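Local coordinates for probable acetolactate synthase isozyme III (Small subunit) (Nitrosomonas europaea ATCC 19718, PDB 2PC6), which is probably the regulatory small subunit of a two-component enzyme, built from two ACT-type domains and present here as a pair of chains, at residues Thr49-Gly54 / Thr151-Leu156; Leu88-Val93 / Thr123-Gly128. All coordinates share one frame; numbering follows the deposited sequence.

Contact 1. Residues Thr49-Gly54 / Thr151-Leu156; sequences TLVTNG and TGVSGL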
# COMPACT_ATOMS: atom_id res chain seq x y z
N THR A 49 1.17 0.28 8.31
CA THR A 49 2.54 0.67 8.21
C THR A 49 2.54 2.12 7.77
O THR A 49 2.07 2.45 6.68
CB THR A 49 3.31 -0.19 7.20
OG1 THR A 49 3.13 -1.58 7.53
CG2 THR A 49 4.75 0.15 7.26
N LEU A 50 3.11 2.96 8.60
CA LEU A 50 3.16 4.34 8.35
C LEU A 50 4.63 4.85 8.36
O LEU A 50 5.43 4.46 9.22
CB LEU A 50 2.39 4.99 9.48
CG LEU A 50 2.13 6.47 9.46
CD1 LEU A 50 1.04 6.65 10.45
CD2 LEU A 50 3.40 7.21 9.89
N VAL A 51 4.97 5.70 7.40
CA VAL A 51 6.30 6.28 7.37
C VAL A 51 6.19 7.74 7.71
O VAL A 51 5.40 8.46 7.12
CB VAL A 51 6.96 6.16 5.98
CG1 VAL A 51 8.26 6.94 5.94
CG2 VAL A 51 7.16 4.72 5.60
N THR A 52 7.02 8.17 8.67
CA THR A 52 7.10 9.58 9.04
C THR A 52 8.55 10.10 9.10
O THR A 52 9.52 9.32 9.24
CB THR A 52 6.28 9.88 10.32
OG1 THR A 52 6.19 11.31 10.50
CG2 THR A 52 6.88 9.20 11.59
N ASN A 53 8.70 11.41 8.94
CA ASN A 53 10.02 12.02 8.85
C ASN A 53 10.20 13.04 9.95
O ASN A 53 9.51 14.07 9.98
CB ASN A 53 10.23 12.72 7.49
CG ASN A 53 10.33 11.74 6.32
OD1 ASN A 53 11.10 10.80 6.34
ND2 ASN A 53 9.54 11.99 5.28
N GLY A 54 11.13 12.77 10.86
CA GLY A 54 11.44 13.75 11.90
C GLY A 54 12.58 13.44 12.83
O GLY A 54 13.16 12.36 12.77
N THR A 151 2.21 2.00 -3.51
CA THR A 151 1.38 1.47 -2.41
C THR A 151 1.82 1.92 -1.04
O THR A 151 1.11 1.62 -0.06
CB THR A 151 1.40 -0.07 -2.27
OG1 THR A 151 2.75 -0.54 -2.08
CG2 THR A 151 0.75 -0.73 -3.41
N GLY A 152 2.98 2.57 -0.95
CA GLY A 152 3.53 2.82 0.37
C GLY A 152 4.01 1.52 1.02
O GLY A 152 3.49 0.43 0.75
N VAL A 153 5.03 1.66 1.87
CA VAL A 153 5.76 0.55 2.44
C VAL A 153 4.90 -0.43 3.20
O VAL A 153 3.92 -0.08 3.86
CB VAL A 153 6.86 1.03 3.40
CG1 VAL A 153 7.43 -0.16 4.18
CG2 VAL A 153 7.98 1.73 2.62
N SER A 154 5.28 -1.68 3.09
CA SER A 154 4.77 -2.67 3.97
C SER A 154 5.98 -3.40 4.58
O SER A 154 6.89 -3.82 3.86
CB SER A 154 3.91 -3.59 3.18
OG SER A 154 3.85 -4.81 3.88
N GLY A 155 6.01 -3.51 5.91
CA GLY A 155 7.15 -4.13 6.59
C GLY A 155 6.83 -5.10 7.71
O GLY A 155 5.73 -5.08 8.30
N LEU A 156 7.79 -5.95 8.02
CA LEU A 156 7.68 -6.86 9.15
C LEU A 156 9.05 -6.87 9.83
O LEU A 156 10.06 -6.60 9.17
CB LEU A 156 7.29 -8.27 8.69
CG LEU A 156 5.90 -8.51 8.09
CD1 LEU A 156 5.68 -9.99 7.66
CD2 LEU A 156 4.81 -8.04 9.10
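Thr49 packs against the peptide between Val153 and Ser154, joining the sheet of the N-terminal ACT domain to the last strand of the C-terminal ACT-like domain. The first shell is small and mostly van der Waals in character. CB of Thr49 lies 3.4 Å from O of Val153, and the methyl CG2 of Thr49 comes within 3.5 Å of the same oxygen. CG2 of Thr49, anti to the backbone N of its residue (chi1 -53° for OG1), also touches CG1 of Val153 at 4.1 Å, to one side of that oxygen, the two side chains meeting at a slant. Two places along the strand, Val51 adds a second apolar touch, CG2 to CG2 of Val153 at 4.3 Å. Beta-branched Thr49 and Val51 suit the extended backbone of strand 45-54, offering compact methyls close to it, and the two methyls of Val153 let it meet both. No hydrogen bond crosses between 49-54 and 151-156.

Farther out, the backbone of Thr49 is hydrogen-bonded to Ser36 and that of Leu50 to Ile7, which holds strand 45-54 between strands 34-39 and 3-12. Gly152 precedes Val153 with a phi of +69°, a value glycine adopts readily. Thr151 and Ser154 pack on Ser154 and Thr151 of the second subunit, setting the contact beside the dimer interface. OG1 of Thr49 faces the next peptide on, 3.8 Å from N of Gly155, too long for a hydrogen bond.

Contact 2. Residues Leu88-Val93 / Thr123-Gly128; sequences LMLVKV and TIELTG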
# COMPACT_ATOMS: atom_id res chain seq x y z
N LEU A 88 5.16 -1.73 -3.48
CA LEU A 88 4.76 -1.95 -4.87
C LEU A 88 4.42 -0.64 -5.57
O LEU A 88 3.84 0.27 -5.00
CB LEU A 88 3.59 -2.96 -4.96
CG LEU A 88 3.09 -3.32 -6.38
CD1 LEU A 88 2.63 -4.75 -6.44
CD2 LEU A 88 1.92 -2.45 -6.65
N MSE A 89 4.78 -0.56 -6.83
CA MSE A 89 4.54 0.62 -7.61
C MSE A 89 4.12 0.26 -9.02
O MSE A 89 4.65 -0.65 -9.66
CB MSE A 89 5.80 1.46 -7.61
CG MSE A 89 5.79 2.57 -8.57
SE MSE A 89 7.40 3.70 -8.31
CE MSE A 89 8.75 2.47 -9.01
N LEU A 90 3.15 1.03 -9.50
CA LEU A 90 2.69 1.03 -10.87
C LEU A 90 3.02 2.39 -11.53
O LEU A 90 2.52 3.45 -11.10
CB LEU A 90 1.17 0.83 -10.86
CG LEU A 90 0.52 -0.49 -11.27
CD1 LEU A 90 1.28 -1.75 -10.87
CD2 LEU A 90 -0.90 -0.53 -10.75
N VAL A 91 3.81 2.33 -12.61
CA VAL A 91 4.26 3.51 -13.33
C VAL A 91 3.76 3.43 -14.76
O VAL A 91 4.17 2.51 -15.52
CB VAL A 91 5.79 3.49 -13.42
CG1 VAL A 91 6.26 4.78 -13.98
CG2 VAL A 91 6.36 3.29 -12.08
N LYS A 92 2.91 4.37 -15.15
CA LYS A 92 2.45 4.39 -16.55
C LYS A 92 3.30 5.38 -17.32
O LYS A 92 3.39 6.53 -16.93
CB LYS A 92 0.96 4.72 -16.63
CG LYS A 92 0.44 5.02 -18.01
CD LYS A 92 -1.03 5.50 -17.99
CE LYS A 92 -1.92 4.43 -17.38
NZ LYS A 92 -3.32 4.88 -17.21
N VAL A 93 3.92 4.92 -18.41
CA VAL A 93 4.92 5.68 -19.13
C VAL A 93 4.57 5.74 -20.59
O VAL A 93 4.03 4.79 -21.16
CB VAL A 93 6.35 5.03 -19.03
CG1 VAL A 93 6.93 5.17 -17.66
CG2 VAL A 93 6.33 3.53 -19.49
N THR A 123 2.31 0.15 -18.86
CA THR A 123 2.22 0.28 -17.43
C THR A 123 3.12 -0.75 -16.82
O THR A 123 2.95 -1.94 -17.07
CB THR A 123 0.82 0.15 -16.92
OG1 THR A 123 0.09 1.25 -17.44
CG2 THR A 123 0.79 0.31 -15.41
N ILE A 124 4.10 -0.29 -16.03
CA ILE A 124 5.13 -1.16 -15.43
C ILE A 124 4.91 -1.42 -13.95
O ILE A 124 4.66 -0.49 -13.20
CB ILE A 124 6.54 -0.56 -15.65
CG1 ILE A 124 6.78 -0.33 -17.16
CG2 ILE A 124 7.61 -1.48 -15.08
CD1 ILE A 124 8.00 0.51 -17.52
N GLU A 125 5.00 -2.68 -13.53
CA GLU A 125 4.83 -3.03 -12.14
C GLU A 125 6.19 -3.31 -11.51
O GLU A 125 6.95 -4.14 -12.01
CB GLU A 125 3.98 -4.27 -12.08
CG GLU A 125 3.68 -4.76 -10.69
CD GLU A 125 3.52 -6.28 -10.68
OE1 GLU A 125 2.55 -6.87 -11.27
OE2 GLU A 125 4.40 -6.91 -10.07
N LEU A 126 6.49 -2.63 -10.40
CA LEU A 126 7.76 -2.77 -9.70
C LEU A 126 7.55 -3.08 -8.24
O LEU A 126 6.68 -2.48 -7.62
CB LEU A 126 8.46 -1.44 -9.69
CG LEU A 126 9.65 -1.23 -10.59
CD1 LEU A 126 9.22 -0.30 -11.81
CD2 LEU A 126 10.77 -0.56 -9.75
N THR A 127 8.37 -3.97 -7.68
CA THR A 127 8.37 -4.23 -6.27
C THR A 127 9.82 -4.26 -5.80
O THR A 127 10.70 -4.69 -6.55
CB THR A 127 7.69 -5.54 -5.96
OG1 THR A 127 6.38 -5.52 -6.51
CG2 THR A 127 7.48 -5.67 -4.48
N GLY A 128 10.08 -3.80 -4.58
CA GLY A 128 11.44 -3.72 -4.06
C GLY A 128 11.48 -2.90 -2.80
O GLY A 128 10.45 -2.56 -2.23
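The two central strands of an antiparallel sheet with strand order 2-3-1-4, the ferredoxin-like plan of an ACT domain, meet where Leu88-Val93 runs beside Thr123-Gly128. The axes of these two short segments come within 4.6 Å, with 157° between their N-to-C directions. Two hydrogen-bonded pairs stitch them: N of Met89 to O of Leu126 and N of Leu126 to O of Met89, both 2.8 Å, then N of Val91 to O of Ile124 at 3.0 Å and N of Ile124 to O of Val91 at 2.8 Å. The last is almost straight at hydrogen (179°).

Met89, Val91, Ile124 and Leu126 share one face. Met89, modelled as selenomethionine, runs alongside Leu126 and bends at chi3 (71°), which brings its CE to 3.7 Å from CD2 of Leu126; a long flexible chain suits this close fit between neighbours. Beyond them CG2 of Val93 meets CD1 of Ile124 at 4.0 Å.

Leu88, Leu90, Lys92, Thr123, Glu125 and Thr127 occupy the other face, where polar and apolar residues mix. CD1 of Leu90 rests against CG of Glu125 at 3.9 Å, with CB equally close, while OE1 of Glu125 forms a salt bridge with Arg86 of the second subunit. Lys92 passes Thr123 with its methylenes and carries NZ onward to a salt bridge with Glu147.

Helix 130-139 covers the Met89-Leu126 face through Leu133, Phe136 and Leu137, while strands 113-118 and 145-157 flank the pair on either side.

From the N terminus, the chain first builds the sheet of the N-terminal ACT domain. Thr49-Gly54 lies in this sheet; its partner segment follows 97 residues on, and between them strand 83-94 opens the second domain. After helix 98-109 and strand 113-118, strand 121-128 comes back beside strand 83-94, closing contact 2. The final strand, 145-157, then lies on the other edge of strand 83-94 and reaches the first domain, closing contact 1. Contact 2 is therefore nested within contact 1, a local closure inside one that spans both domains. The centres of the two contacts are about 18 Å apart, yet N of Thr151 approaches O of Leu88 at 2.8 Å, a probable hydrogen bond linking them directly.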